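Local coordinates for protein chemotactic transducer PctC (Pseudomonas aeruginosa, PDB 5LTV) that probably senses amino acids and related compounds for chemotaxis, binding gamma-amino-butanoic acid in its periplasmic double Cache ligand-binding domain, at residues M57-G62 with S88-S93. Residues are numbered along the deposited sequence; the frame is centred on the assembly and turned at random.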
ATOM      1  N   MET A  57      -3.216  -2.129  -7.713  1.00 22.23           N
ATOM      2  CA  MET A  57      -3.026  -3.578  -7.654  1.00 30.74           C
ATOM      3  C   MET A  57      -2.982  -4.191  -9.053  1.00 26.45           C
ATOM      4  O   MET A  57      -2.103  -5.006  -9.359  1.00 27.82           O
ATOM      5  CB  MET A  57      -4.146  -4.218  -6.819  1.00 28.34           C
ATOM      6  CG  MET A  57      -4.033  -3.855  -5.338  1.00 36.75           C
ATOM      7  SD  MET A  57      -5.297  -4.502  -4.206  1.00 48.30           S
ATOM      8  CE  MET A  57      -6.549  -5.089  -5.322  1.00 48.62           C
ATOM      9  N   HIS A  58      -3.940  -3.820  -9.906  1.00 23.90           N
ATOM     10  CA  HIS A  58      -4.014  -4.394 -11.236  1.00 24.61           C
ATOM     11  C   HIS A  58      -2.734  -4.130 -12.008  1.00 25.56           C
ATOM     12  O   HIS A  58      -2.245  -5.005 -12.738  1.00 21.90           O
ATOM     13  CB  HIS A  58      -5.226  -3.820 -11.983  1.00 27.42           C
ATOM     14  CG  HIS A  58      -6.538  -4.143 -11.331  1.00 31.09           C
ATOM     15  ND1 HIS A  58      -7.687  -3.417 -11.563  1.00 31.97           N
ATOM     16  CD2 HIS A  58      -6.880  -5.126 -10.457  1.00 31.13           C
ATOM     17  CE1 HIS A  58      -8.676  -3.931 -10.850  1.00 34.33           C
ATOM     18  NE2 HIS A  58      -8.210  -4.961 -10.165  1.00 33.44           N
ATOM     19  N   LEU A  59      -2.181  -2.922 -11.864  1.00 21.60           N
ATOM     20  CA  LEU A  59      -0.961  -2.588 -12.590  1.00 27.88           C
ATOM     21  C   LEU A  59       0.186  -3.461 -12.122  1.00 26.32           C
ATOM     22  O   LEU A  59       1.005  -3.908 -12.931  1.00 28.79           O
ATOM     23  CB  LEU A  59      -0.626  -1.090 -12.436  1.00 26.99           C
ATOM     24  CG  LEU A  59      -1.548  -0.169 -13.260  1.00 28.83           C
ATOM     25  CD1 LEU A  59      -1.405   1.313 -12.842  1.00 26.28           C
ATOM     26  CD2 LEU A  59      -1.313  -0.351 -14.777  1.00 28.26           C
ATOM     27  N   VAL A  60       0.237  -3.742 -10.812  1.00 28.44           N
ATOM     28  CA  VAL A  60       1.309  -4.577 -10.261  1.00 26.83           C
ATOM     29  C   VAL A  60       1.120  -6.024 -10.697  1.00 27.59           C
ATOM     30  O   VAL A  60       2.079  -6.702 -11.120  1.00 29.52           O
ATOM     31  CB  VAL A  60       1.361  -4.413  -8.725  1.00 29.00           C
ATOM     32  CG1 VAL A  60       2.310  -5.386  -8.098  1.00 26.20           C
ATOM     33  CG2 VAL A  60       1.796  -2.970  -8.384  1.00 27.97           C
ATOM     34  N   GLU A  61      -0.133  -6.483 -10.698  1.00 22.50           N
ATOM     35  CA  GLU A  61      -0.437  -7.777 -11.272  1.00 23.57           C
ATOM     36  C   GLU A  61       0.003  -7.845 -12.725  1.00 25.53           C
ATOM     37  O   GLU A  61       0.538  -8.874 -13.174  1.00 23.06           O
ATOM     38  CB  GLU A  61      -1.937  -8.081 -11.168  1.00 25.07           C
ATOM     39  CG  GLU A  61      -2.338  -8.654  -9.848  1.00 34.38           C
ATOM     40  CD  GLU A  61      -3.749  -8.269  -9.391  1.00 45.95           C
ATOM     41  OE1 GLU A  61      -4.068  -8.488  -8.196  1.00 50.29           O
ATOM     42  OE2 GLU A  61      -4.565  -7.768 -10.202  1.00 46.76           O
ATOM     43  N   GLY A  62      -0.237  -6.777 -13.491  1.00 21.99           N
ATOM     44  CA  GLY A  62       0.113  -6.843 -14.905  1.00 21.77           C
ATOM     45  C   GLY A  62       1.610  -6.784 -15.129  1.00 27.80           C
ATOM     46  O   GLY A  62       2.124  -7.313 -16.131  1.00 26.26           O
ATOM     47  N   SER A  88       5.807   5.016 -14.087  1.00 19.16           N
ATOM     48  CA  SER A  88       6.285   6.206 -13.387  1.00 26.03           C
ATOM     49  C   SER A  88       5.159   7.220 -13.184  1.00 25.43           C
ATOM     50  O   SER A  88       5.173   7.959 -12.206  1.00 21.96           O
ATOM     51  CB  SER A  88       7.472   6.834 -14.113  1.00 22.97           C
ATOM     52  OG  SER A  88       7.169   7.197 -15.441  1.00 28.54           O
ATOM     53  N   ARG A  89       4.151   7.216 -14.047  1.00 22.91           N
ATOM     54  CA  ARG A  89       2.997   8.075 -13.843  1.00 26.37           C
ATOM     55  C   ARG A  89       2.157   7.638 -12.638  1.00 28.78           C
ATOM     56  O   ARG A  89       1.461   8.465 -12.041  1.00 24.39           O
ATOM     57  CB  ARG A  89       2.124   8.097 -15.109  1.00 21.73           C
ATOM     58  CG  ARG A  89       2.744   8.951 -16.240  1.00 25.95           C
ATOM     59  CD  ARG A  89       1.684   9.281 -17.310  1.00 22.12           C
ATOM     60  NE  ARG A  89       1.098   8.064 -17.865  1.00 22.72           N
ATOM     61  CZ  ARG A  89       1.433   7.557 -19.041  1.00 24.05           C
ATOM     62  NH1 ARG A  89       2.324   8.178 -19.767  1.00 26.73           N
ATOM     63  NH2 ARG A  89       0.855   6.462 -19.504  1.00 27.50           N
ATOM     64  N   ASN A  90       2.157   6.353 -12.283  1.00 27.51           N
ATOM     65  CA  ASN A  90       1.178   5.923 -11.308  1.00 28.78           C
ATOM     66  C   ASN A  90       1.785   5.366 -10.037  1.00 26.48           C
ATOM     67  O   ASN A  90       1.040   5.098  -9.096  1.00 26.29           O
ATOM     68  CB  ASN A  90       0.218   4.889 -11.919  1.00 29.05           C
ATOM     69  CG  ASN A  90      -0.657   5.489 -13.002  1.00 31.64           C
ATOM     70  OD1 ASN A  90      -1.495   6.361 -12.730  1.00 34.67           O
ATOM     71  ND2 ASN A  90      -0.437   5.058 -14.256  1.00 28.28           N
ATOM     72  N   PHE A  91       3.103   5.177  -9.983  1.00 25.91           N
ATOM     73  CA  PHE A  91       3.792   4.755  -8.775  1.00 25.30           C
ATOM     74  C   PHE A  91       4.895   5.753  -8.468  1.00 27.55           C
ATOM     75  O   PHE A  91       5.325   6.516  -9.342  1.00 24.95           O
ATOM     76  CB  PHE A  91       4.375   3.331  -8.909  1.00 23.87           C
ATOM     77  CG  PHE A  91       3.300   2.249  -9.061  1.00 25.13           C
ATOM     78  CD1 PHE A  91       2.702   1.665  -7.947  1.00 18.38           C
ATOM     79  CD2 PHE A  91       2.869   1.864 -10.317  1.00 25.85           C
ATOM     80  CE1 PHE A  91       1.664   0.715  -8.098  1.00 21.00           C
ATOM     81  CE2 PHE A  91       1.847   0.914 -10.470  1.00 23.67           C
ATOM     82  CZ  PHE A  91       1.249   0.345  -9.354  1.00 19.85           C
ATOM     83  N   ALA A  92       5.312   5.777  -7.198  1.00 24.61           N
ATOM     84  CA  ALA A  92       6.583   6.391  -6.878  1.00 22.86           C
ATOM     85  C   ALA A  92       7.708   5.622  -7.565  1.00 24.44           C
ATOM     86  O   ALA A  92       8.618   6.209  -8.148  1.00 23.95           O
ATOM     87  CB  ALA A  92       6.784   6.430  -5.364  1.00 20.50           C
ATOM     88  N   SER A  93       7.643   4.299  -7.524  1.00 20.57           N
ATOM     89  CA  SER A  93       8.567   3.487  -8.295  1.00 23.31           C
ATOM     90  C   SER A  93       8.015   2.075  -8.362  1.00 26.96           C
ATOM     91  O   SER A  93       7.175   1.664  -7.537  1.00 22.47           O
ATOM     92  CB  SER A  93       9.971   3.479  -7.698  1.00 21.29           C
ATOM     93  OG  SER A  93       9.903   2.998  -6.362  1.00 23.26           O
TER
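In the Cache module that binds gamma-amino-butanoic acid, the long helix 34-68 meets the end of helix 85-90 and the short link into strand 93-98, with Phe-91 reaching across to Leu-59 and Val-60. The phenyl ring arrives with its far end first. Leu-59 CB sits at the ring edge, near its plane, 3.7 Å from Phe-91 CE2, while Val-60 CG2 comes in obliquely and lies 3.5 Å from Phe-91 CZ. Two consecutive helix residues therefore meet the same far end of the ring, around CZ, and do not clasp it from two sides. Val-60 has CG1 anti to its backbone N (chi1 172°), which leaves CG2 as the branch that meets Phe-91. Farther out, Leu-59 CD1 lies 4.0 Å from both Phe-91 CE2 and Asn-90 CB, the leucine crossing the asparagine at about a right angle. That touch is purely van der Waals: Asn-90 ND2 turns back to bond Val-86 O within its own helix, and no hydrogen bond joins the two segments. Arg-56, just before 57-62 on the long helix, adds a polar tie through NE to Asn-90 O. Deeper in, Val-60 rests on Met-151 and Leu-153 of strand 147-157 and Phe-91 on Met-169 of strand 160-170; two residues beyond Phe-91, Ser-93 begins strand 93-98 and touches the ligand, so the contact lies between the long helix and the sheet that supplies part of the pocket.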